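Local coordinates for protein esterase (PDB 4WY5) that probably hydrolyses carboxylic ester bonds, as a fungal carboxylesterase of the alpha/beta hydrolase fold, at residues 151-156 / 182-187; 170-175 / 246-251. All coordinates share one frame; numbering follows the deposited sequence.

Contact 1: 151-156 / 182-187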
loop_
_atom_site.group_PDB
_atom_site.type_symbol
_atom_site.label_atom_id
_atom_site.label_comp_id
_atom_site.label_asym_id
_atom_site.label_seq_id
_atom_site.Cartn_x
_atom_site.Cartn_y
_atom_site.Cartn_z
ATOM N N ASN A 151 -4.208 -24.567 12.029
ATOM C CA ASN A 151 -3.340 -25.189 11.031
ATOM C C ASN A 151 -1.956 -24.594 11.187
ATOM O O ASN A 151 -1.691 -23.499 10.674
ATOM C CB ASN A 151 -3.874 -24.958 9.614
ATOM C CG ASN A 151 -3.039 -25.640 8.548
ATOM O OD1 ASN A 151 -2.057 -26.323 8.849
ATOM N ND2 ASN A 151 -3.429 -25.463 7.290
ATOM N N ALA A 152 -1.063 -25.314 11.865
ATOM C CA ALA A 152 0.223 -24.735 12.240
ATOM C C ALA A 152 1.116 -24.470 11.032
ATOM O O ALA A 152 2.079 -23.711 11.136
ATOM C CB ALA A 152 0.940 -25.630 13.242
ATOM N N GLU A 153 0.816 -25.086 9.890
ATOM C CA GLU A 153 1.608 -24.807 8.689
ATOM C C GLU A 153 1.302 -23.398 8.122
ATOM O O GLU A 153 2.177 -22.757 7.532
ATOM C CB GLU A 153 1.390 -25.883 7.613
ATOM C CG GLU A 153 1.854 -27.312 8.009
ATOM C CD GLU A 153 3.318 -27.422 8.486
ATOM O OE1 GLU A 153 4.219 -26.739 7.929
ATOM O OE2 GLU A 153 3.564 -28.219 9.425
ATOM N N ALA A 154 0.062 -22.930 8.273
ATOM C CA ALA A 154 -0.313 -21.586 7.813
ATOM C C ALA A 154 0.024 -20.541 8.892
ATOM O O ALA A 154 -0.838 -20.159 9.697
ATOM C CB ALA A 154 -1.783 -21.532 7.456
ATOM N N LEU A 155 1.280 -20.100 8.909
ATOM C CA LEU A 155 1.811 -19.304 10.014
ATOM C C LEU A 155 2.499 -18.043 9.502
ATOM O O LEU A 155 3.222 -18.088 8.518
ATOM C CB LEU A 155 2.794 -20.147 10.843
ATOM C CG LEU A 155 3.350 -19.658 12.185
ATOM C CD1 LEU A 155 3.562 -20.868 13.130
ATOM C CD2 LEU A 155 4.655 -18.857 12.022
ATOM N N ALA A 156 2.279 -16.930 10.196
ATOM C CA ALA A 156 2.856 -15.636 9.835
ATOM C C ALA A 156 3.421 -14.928 11.071
ATOM O O ALA A 156 2.968 -15.191 12.189
ATOM C CB ALA A 156 1.801 -14.777 9.172
ATOM N N ALA A 182 9.171 -22.978 8.366
ATOM C CA ALA A 182 8.130 -22.755 9.376
ATOM C C ALA A 182 7.286 -21.497 9.128
ATOM O O ALA A 182 6.054 -21.554 9.147
ATOM C CB ALA A 182 8.755 -22.687 10.766
ATOM N N ILE A 183 7.955 -20.365 8.919
ATOM C CA ILE A 183 7.276 -19.081 8.737
ATOM C C ILE A 183 6.933 -18.808 7.265
ATOM O O ILE A 183 7.834 -18.752 6.426
ATOM C CB ILE A 183 8.138 -17.932 9.307
ATOM C CG1 ILE A 183 8.422 -18.195 10.788
ATOM C CG2 ILE A 183 7.442 -16.579 9.150
ATOM C CD1 ILE A 183 9.530 -17.335 11.364
ATOM N N LYS A 184 5.644 -18.649 6.947
ATOM C CA LYS A 184 5.237 -18.451 5.542
ATOM C C LYS A 184 5.252 -16.981 5.056
ATOM O O LYS A 184 5.231 -16.738 3.841
ATOM C CB LYS A 184 3.836 -19.041 5.285
ATOM C CG LYS A 184 3.681 -20.538 5.632
ATOM C CD LYS A 184 4.829 -21.392 5.040
ATOM C CE LYS A 184 4.621 -22.901 5.259
ATOM N NZ LYS A 184 4.695 -23.332 6.697
ATOM N N THR A 185 5.279 -16.010 5.977
ATOM C CA THR A 185 5.421 -14.596 5.595
ATOM C C THR A 185 5.822 -13.735 6.817
ATOM O O THR A 185 5.553 -14.100 7.961
ATOM C CB THR A 185 4.106 -14.039 4.928
ATOM O OG1 THR A 185 4.359 -12.779 4.281
ATOM C CG2 THR A 185 2.980 -13.885 5.941
ATOM N N GLN A 186 6.540 -12.640 6.561
ATOM C CA GLN A 186 6.910 -11.667 7.590
ATOM C C GLN A 186 6.285 -10.295 7.247
ATOM O O GLN A 186 6.413 -9.816 6.113
ATOM C CB GLN A 186 8.442 -11.542 7.707
ATOM C CG GLN A 186 9.203 -11.283 6.368
ATOM C CD GLN A 186 10.743 -11.165 6.524
ATOM O OE1 GLN A 186 11.251 -10.537 7.462
ATOM N NE2 GLN A 186 11.482 -11.774 5.590
ATOM N N VAL A 187 5.599 -9.679 8.213
ATOM C CA VAL A 187 4.984 -8.355 8.030
ATOM C C VAL A 187 5.706 -7.334 8.917
ATOM O O VAL A 187 5.714 -7.457 10.153
ATOM C CB VAL A 187 3.457 -8.366 8.357
ATOM C CG1 VAL A 187 2.861 -6.970 8.221
ATOM C CG2 VAL A 187 2.701 -9.365 7.458
HETATM O O HOH W 1 4.819 -23.299 10.842
#

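Contact 2: 170-175 / 246-251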
loop_
_atom_site.group_PDB
_atom_site.type_symbol
_atom_site.label_atom_id
_atom_site.label_comp_id
_atom_site.label_asym_id
_atom_site.label_seq_id
_atom_site.Cartn_x
_atom_site.Cartn_y
_atom_site.Cartn_z
ATOM N N VAL A 170 13.965 -12.889 13.987
ATOM C CA VAL A 170 13.605 -14.273 14.295
ATOM C C VAL A 170 13.359 -15.043 12.997
ATOM O O VAL A 170 13.399 -16.273 13.001
ATOM C CB VAL A 170 12.352 -14.398 15.237
ATOM C CG1 VAL A 170 11.054 -14.255 14.467
ATOM C CG2 VAL A 170 12.359 -15.744 15.990
ATOM N N SER A 171 13.114 -14.347 11.884
ATOM C CA SER A 171 13.023 -15.074 10.614
ATOM C C SER A 171 14.405 -15.601 10.192
ATOM O O SER A 171 14.523 -16.699 9.628
ATOM C CB SER A 171 12.430 -14.201 9.493
ATOM O OG SER A 171 11.112 -13.767 9.787
ATOM N N ILE A 172 15.451 -14.844 10.497
ATOM C CA ILE A 172 16.811 -15.264 10.154
ATOM C C ILE A 172 17.295 -16.329 11.140
ATOM O O ILE A 172 17.846 -17.364 10.737
ATOM C CB ILE A 172 17.795 -14.072 10.156
ATOM C CG1 ILE A 172 17.391 -13.042 9.085
ATOM C CG2 ILE A 172 19.244 -14.556 9.945
ATOM C CD1 ILE A 172 18.224 -11.745 9.108
ATOM N N TYR A 173 17.062 -16.074 12.426
ATOM C CA TYR A 173 17.404 -17.020 13.493
ATOM C C TYR A 173 16.807 -18.416 13.254
ATOM O O TYR A 173 17.523 -19.416 13.339
ATOM C CB TYR A 173 16.923 -16.461 14.834
ATOM C CG TYR A 173 17.293 -17.256 16.057
ATOM C CD1 TYR A 173 16.447 -18.238 16.545
ATOM C CD2 TYR A 173 18.477 -17.009 16.745
ATOM C CE1 TYR A 173 16.768 -18.964 17.679
ATOM C CE2 TYR A 173 18.808 -17.735 17.881
ATOM C CZ TYR A 173 17.943 -18.707 18.340
ATOM O OH TYR A 173 18.247 -19.433 19.462
ATOM N N ALA A 174 15.521 -18.478 12.904
ATOM C CA ALA A 174 14.844 -19.764 12.706
ATOM C C ALA A 174 15.469 -20.541 11.547
ATOM O O ALA A 174 15.538 -21.776 11.571
ATOM C CB ALA A 174 13.353 -19.560 12.463
ATOM N N LYS A 175 15.893 -19.813 10.521
ATOM C CA LYS A 175 16.557 -20.422 9.375
ATOM C C LYS A 175 17.918 -21.029 9.742
ATOM O O LYS A 175 18.293 -22.083 9.221
ATOM C CB LYS A 175 16.734 -19.395 8.250
ATOM C CG LYS A 175 17.369 -19.964 6.988
ATOM C CD LYS A 175 17.697 -18.858 5.999
ATOM C CE LYS A 175 18.952 -18.113 6.421
ATOM N NZ LYS A 175 19.531 -17.293 5.318
ATOM N N ALA A 246 23.920 -13.575 1.608
ATOM C CA ALA A 246 23.822 -14.975 2.049
ATOM C C ALA A 246 22.916 -15.146 3.269
ATOM O O ALA A 246 22.136 -16.102 3.350
ATOM C CB ALA A 246 25.218 -15.529 2.360
ATOM N N ASP A 247 23.023 -14.209 4.208
ATOM C CA ASP A 247 22.162 -14.206 5.383
ATOM C C ASP A 247 20.677 -14.161 5.002
ATOM O O ASP A 247 19.850 -14.776 5.675
ATOM C CB ASP A 247 22.496 -13.019 6.303
ATOM C CG ASP A 247 23.813 -13.207 7.067
ATOM O OD1 ASP A 247 24.137 -14.369 7.415
ATOM O OD2 ASP A 247 24.510 -12.193 7.333
ATOM N N LEU A 248 20.349 -13.451 3.924
ATOM C CA LEU A 248 18.959 -13.145 3.585
ATOM C C LEU A 248 18.318 -14.102 2.576
ATOM O O LEU A 248 17.088 -14.161 2.465
ATOM C CB LEU A 248 18.885 -11.719 3.033
ATOM C CG LEU A 248 19.291 -10.623 4.018
ATOM C CD1 LEU A 248 19.133 -9.254 3.392
ATOM C CD2 LEU A 248 18.460 -10.723 5.298
ATOM N N GLU A 249 19.147 -14.871 1.873
ATOM C CA GLU A 249 18.670 -15.827 0.866
ATOM C C GLU A 249 17.734 -16.885 1.473
ATOM O O GLU A 249 17.988 -17.394 2.561
ATOM C CB GLU A 249 19.871 -16.501 0.182
ATOM C CG GLU A 249 19.818 -16.534 -1.349
ATOM C CD GLU A 249 19.145 -17.796 -1.883
ATOM O OE1 GLU A 249 19.051 -18.794 -1.127
ATOM O OE2 GLU A 249 18.705 -17.791 -3.058
ATOM N N GLY A 250 16.624 -17.173 0.794
ATOM C CA GLY A 250 15.686 -18.181 1.267
ATOM C C GLY A 250 14.722 -17.734 2.366
ATOM O O GLY A 250 13.991 -18.559 2.941
ATOM N N LEU A 251 14.696 -16.435 2.659
ATOM C CA LEU A 251 13.796 -15.925 3.698
ATOM C C LEU A 251 12.368 -15.899 3.154
ATOM O O LEU A 251 12.163 -15.927 1.942
ATOM C CB LEU A 251 14.236 -14.525 4.166
ATOM C CG LEU A 251 14.869 -14.337 5.559
ATOM C CD1 LEU A 251 15.632 -15.557 6.060
ATOM C CD2 LEU A 251 15.768 -13.097 5.591
#

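Contact 1: 151-156 / 182-187
Lys184 and Leu155 join the starts of two neighbouring parallel strands, 155-160 and 185-189. These strands and helix 162-176 between them form a beta-alpha-beta unit of the alpha/beta hydrolase sheet. The chain enters the first strand through a type I turn from Asn151 to Ala154. Asn151 OD1 accepts from Glu153 N and adds an Asx turn.

Hydrogen bonds carry most of the join. Lys184 N donates to Leu155 O at 2.9 Å, with an N-H...O angle of 154°. The lysine side chain then runs back alongside the carbonyl of Glu153. It bends at chi2 (-48°) and again at chi4, which brings its ammonium to the carbonyl oxygen. Lys184 NZ lies 2.7 Å from Glu153 O, in the carbonyl plane and on a lone pair. The same nitrogen donates to Ala181 O and more weakly to Ala182 O, so backbone oxygens from both sides of the contact grip it. A water donates to both Ala152 O and Ala182 O and bridges the turn to the second segment.

The charge pairing is looser. Glu153 OE1 stands 3.7 Å from Lys184 NZ, a long salt bridge. Tyr322 adds a cation-pi partner for the lysine.

Apolar contacts lie on the two faces of the sheet. Leu155 CD2 meets Ile183 CG1 at 4.0 Å on the side where helix 129-143 packs on Ile183. The opposite face is covered by helix 302-319, which touches Ala156. Thr185 OG1 is anti to its own N (chi1 -166°) and bonds to Pro253 O and His314 NE2. This torsion turns the methyl toward the neighbouring strand, and Thr185 CG2 rests 3.6 Å from Ala156 CB.

Contact 2: 170-175 / 246-251
Lys175 reaches from helix 162-176 to the backbone at the end of helix 245-248. Its CB points toward the 246-251 segment. CG is placed anti to the backbone N (chi1 -178°), and the chain runs on extended to CD. There the lysine crosses Leu251 at about a right angle, with Lys175 CD 3.9 Å from Leu251 CD1. Lys175 CD also lies 3.7 Å from Glu249 O. A bend at chi3 (77°) then turns the end of the chain toward the helix terminus. Lys175 CE passes 3.5 Å from Asp247 O. The ammonium finishes between two carbonyls. Lys175 NZ donates to Asp247 O at 2.6 Å, coming from well above the carbonyl plane. Its other hydrogen bond goes to Glu249 O at 3.2 Å, and here the nitrogen lies in the carbonyl plane.

Glu249 is the first residue to leave helical geometry, and a type II turn from Leu248 to Leu251 follows. Gly250 takes the positive phi of that turn. The lysine's positive charge thus sits at the C-terminal end of a short helix, where it would be expected to interact favourably with the helix dipole. In this alpha/beta hydrolase chain the turn leads into strand 254-259, a parallel strand of the central sheet.

Beside the lysine the contact is apolar. Ile172 CG1 touches Leu251 CD2 at 3.9 Å. Further out, Ile172 CD1 meets Leu248 CD2 at 4.0 Å. Tyr271 of helix 265-277 touches both Ile172 and Leu248, while Leu275 packs on Leu251. Leu251 CD1 also lies against the helix backbone, 3.9 Å from Ser171 O.

Overall arrangement
The centres of contacts 1 and 2 lie about 14 Å apart within one alpha/beta hydrolase fold. The segments alternate along the chain: 151-156, 170-175, 182-187, then 246-251. Strand 155-160, helix 162-176 and strand 185-189 follow one another, so contact 1 joins the starts of the two strands and contact 2 uses the helix between them. The 246-251 segment leads into strand 254-259, the next strand of the sheet. Gln186 touches Ser171 and Leu251, and Ile183 also packs on Ser171. The crossover also includes the probable nucleophile elbow, between strand 155-160 and helix 162-176. Contact 1 lies at the start of strand 155-160, the end away from the elbow, and contact 2 lies late in helix 162-176.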